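Local coordinates for protein HAD-superfamily hydrolase, subfamily IA, variant 1 (Ehrlichia chaffeensis, PDB 3KZX) that probably hydrolyses 2-phosphoglycolate to glycolate and phosphate, as a phosphatase of the HAD-like hydrolase superfamily, at residues A[102-106]-A[107-111]. Residues are numbered along the deposited sequence; the frame is centred on the assembly and turned at random. Where two conformers were deposited one is given.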
loop_
_atom_site.group_PDB
_atom_site.type_symbol
_atom_site.label_atom_id
_atom_site.label_comp_id
_atom_site.label_asym_id
_atom_site.label_seq_id
_atom_site.Cartn_x
_atom_site.Cartn_y
_atom_site.Cartn_z
ATOM N N PHE A 102 -6.185 -10.200 -4.327
ATOM C CA PHE A 102 -6.495 -9.424 -3.119
ATOM C C PHE A 102 -7.612 -8.446 -3.369
ATOM O O PHE A 102 -7.806 -7.935 -4.489
ATOM C CB PHE A 102 -5.284 -8.613 -2.634
ATOM C CG PHE A 102 -4.123 -9.425 -2.188
ATOM C CD1 PHE A 102 -4.285 -10.485 -1.300
ATOM C CD2 PHE A 102 -2.843 -9.091 -2.599
ATOM C CE1 PHE A 102 -3.194 -11.213 -0.890
ATOM C CE2 PHE A 102 -1.746 -9.819 -2.180
ATOM C CZ PHE A 102 -1.930 -10.882 -1.309
ATOM N N MET A 103 -8.300 -8.121 -2.286
ATOM C CA MET A 103 -9.332 -7.126 -2.333
ATOM C C MET A 103 -8.766 -5.834 -1.770
ATOM O O MET A 103 -7.825 -5.857 -1.004
ATOM C CB MET A 103 -10.523 -7.628 -1.558
ATOM C CG MET A 103 -11.020 -8.965 -2.104
ATOM S SD MET A 103 -11.542 -8.834 -3.835
ATOM C CE MET A 103 -10.141 -9.425 -4.773
ATOM N N LEU A 104 -9.326 -4.721 -2.202
ATOM C CA LEU A 104 -9.037 -3.438 -1.623
ATOM C C LEU A 104 -9.572 -3.346 -0.187
ATOM O O LEU A 104 -10.544 -4.027 0.196
ATOM C CB LEU A 104 -9.680 -2.343 -2.488
ATOM C CG LEU A 104 -9.149 -2.086 -3.903
ATOM C CD1 LEU A 104 -10.114 -1.148 -4.704
ATOM C CD2 LEU A 104 -7.784 -1.461 -3.858
ATOM N N ASN A 105 -8.912 -2.543 0.627
ATOM C CA ASN A 105 -9.416 -2.245 1.934
ATOM C C ASN A 105 -10.707 -1.451 1.834
ATOM O O ASN A 105 -10.939 -0.746 0.867
ATOM C CB ASN A 105 -8.382 -1.466 2.760
ATOM C CG ASN A 105 -7.455 -2.389 3.512
ATOM O OD1 ASN A 105 -7.928 -3.279 4.196
ATOM N ND2 ASN A 105 -6.142 -2.184 3.395
ATOM N N ASP A 106 -11.508 -1.544 2.885
ATOM C CA ASP A 106 -12.803 -0.842 2.947
ATOM C C ASP A 106 -12.647 0.652 2.713
ATOM O O ASP A 106 -11.786 1.289 3.303
ATOM C CB ASP A 106 -13.437 -1.024 4.321
ATOM C CG ASP A 106 -13.855 -2.471 4.621
ATOM O OD1 ASP A 106 -13.873 -3.329 3.728
ATOM O OD2 ASP A 106 -14.128 -2.747 5.799
ATOM N N GLY A 107 -13.529 1.219 1.895
ATOM C CA GLY A 107 -13.529 2.652 1.656
ATOM C C GLY A 107 -12.553 3.155 0.607
ATOM O O GLY A 107 -12.664 4.298 0.213
ATOM N N ALA A 108 -11.655 2.292 0.109
ATOM C CA ALA A 108 -10.590 2.711 -0.814
ATOM C C ALA A 108 -11.157 3.257 -2.112
ATOM O O ALA A 108 -10.803 4.388 -2.514
ATOM C CB ALA A 108 -9.617 1.526 -1.118
ATOM N N ILE A 109 -12.037 2.485 -2.780
ATOM C CA ILE A 109 -12.628 2.967 -4.032
ATOM C C ILE A 109 -13.407 4.268 -3.846
ATOM O O ILE A 109 -13.318 5.170 -4.677
ATOM C CB ILE A 109 -13.580 1.935 -4.693
ATOM C CG1 ILE A 109 -12.775 0.931 -5.498
ATOM C CG2 ILE A 109 -14.544 2.655 -5.699
ATOM C CD1 ILE A 109 -12.753 1.273 -6.983
ATOM N N GLU A 110 -14.194 4.370 -2.768
ATOM C CA GLU A 110 -14.921 5.622 -2.500
ATOM C C GLU A 110 -13.997 6.826 -2.390
ATOM O O GLU A 110 -14.311 7.906 -2.915
ATOM C CB GLU A 110 -15.791 5.509 -1.264
ATOM C CG GLU A 110 -16.977 4.625 -1.516
ATOM C CD GLU A 110 -17.520 3.970 -0.290
ATOM O OE1 GLU A 110 -17.184 2.787 -0.050
ATOM O OE2 GLU A 110 -18.319 4.635 0.397
ATOM N N LEU A 111 -12.843 6.633 -1.738
ATOM C CA LEU A 111 -11.854 7.701 -1.634
ATOM C C LEU A 111 -11.195 8.053 -2.967
ATOM O O LEU A 111 -11.091 9.245 -3.351
ATOM C CB LEU A 111 -10.798 7.330 -0.568
ATOM C CG LEU A 111 -9.617 8.261 -0.506
ATOM C CD1 LEU A 111 -10.096 9.671 -0.153
ATOM C CD2 LEU A 111 -8.552 7.726 0.517
HETATM O O HOH W 1 -12.697 -0.211 -1.625
#
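Ala108 N donates to Asn105 O at 3.2 Å, the hydrogen bond that closes a type II beta turn from Asn105 to Ala108. A second grip on Asn105 O comes from a water that donates to it at 3.1 Å and accepts from Ile109 N at 3.0 Å, thereby serving an amide of the first helical turn. Within the helix, Gly107 O takes up Leu111 N at 3.0 Å.

As the third residue of the type II turn, Gly107 has a positive phi (83°), at which a CB would be jammed against Asp106 O; the same residue then serves as N-cap. The CB of Asp106, by contrast, points away from the helix start, and the residue is exposed, which suits a charged side chain; it also touches Tyr219 of helix 218-229.

Apolar contacts join Leu104, just before the turn, to Ala108 and Ile109 in the first turn of the helix. Leu104 CG lies anti to its own carbonyl carbon (chi1 -68°), and the side chain reaches across toward the helix; its CD1 presses on Ile109 CG1 at a tight 3.5 Å, the two side chains crossing nearly at right angles. Nearer the backbone, Leu104 CB lies 4.1 Å from Ala108 CB, a small group fitting the buried side of the helix against Phe218 of helix 218-229.

The short, weakly bonded strand 103-104 pairs antiparallel with 37-38, and the Asn105 amide donates through ND2 to Thr35 O. The whole is a tight strand-turn-helix connection, leading from this two-stranded ribbon into helix 108-117 of the Rossmann-like HAD core.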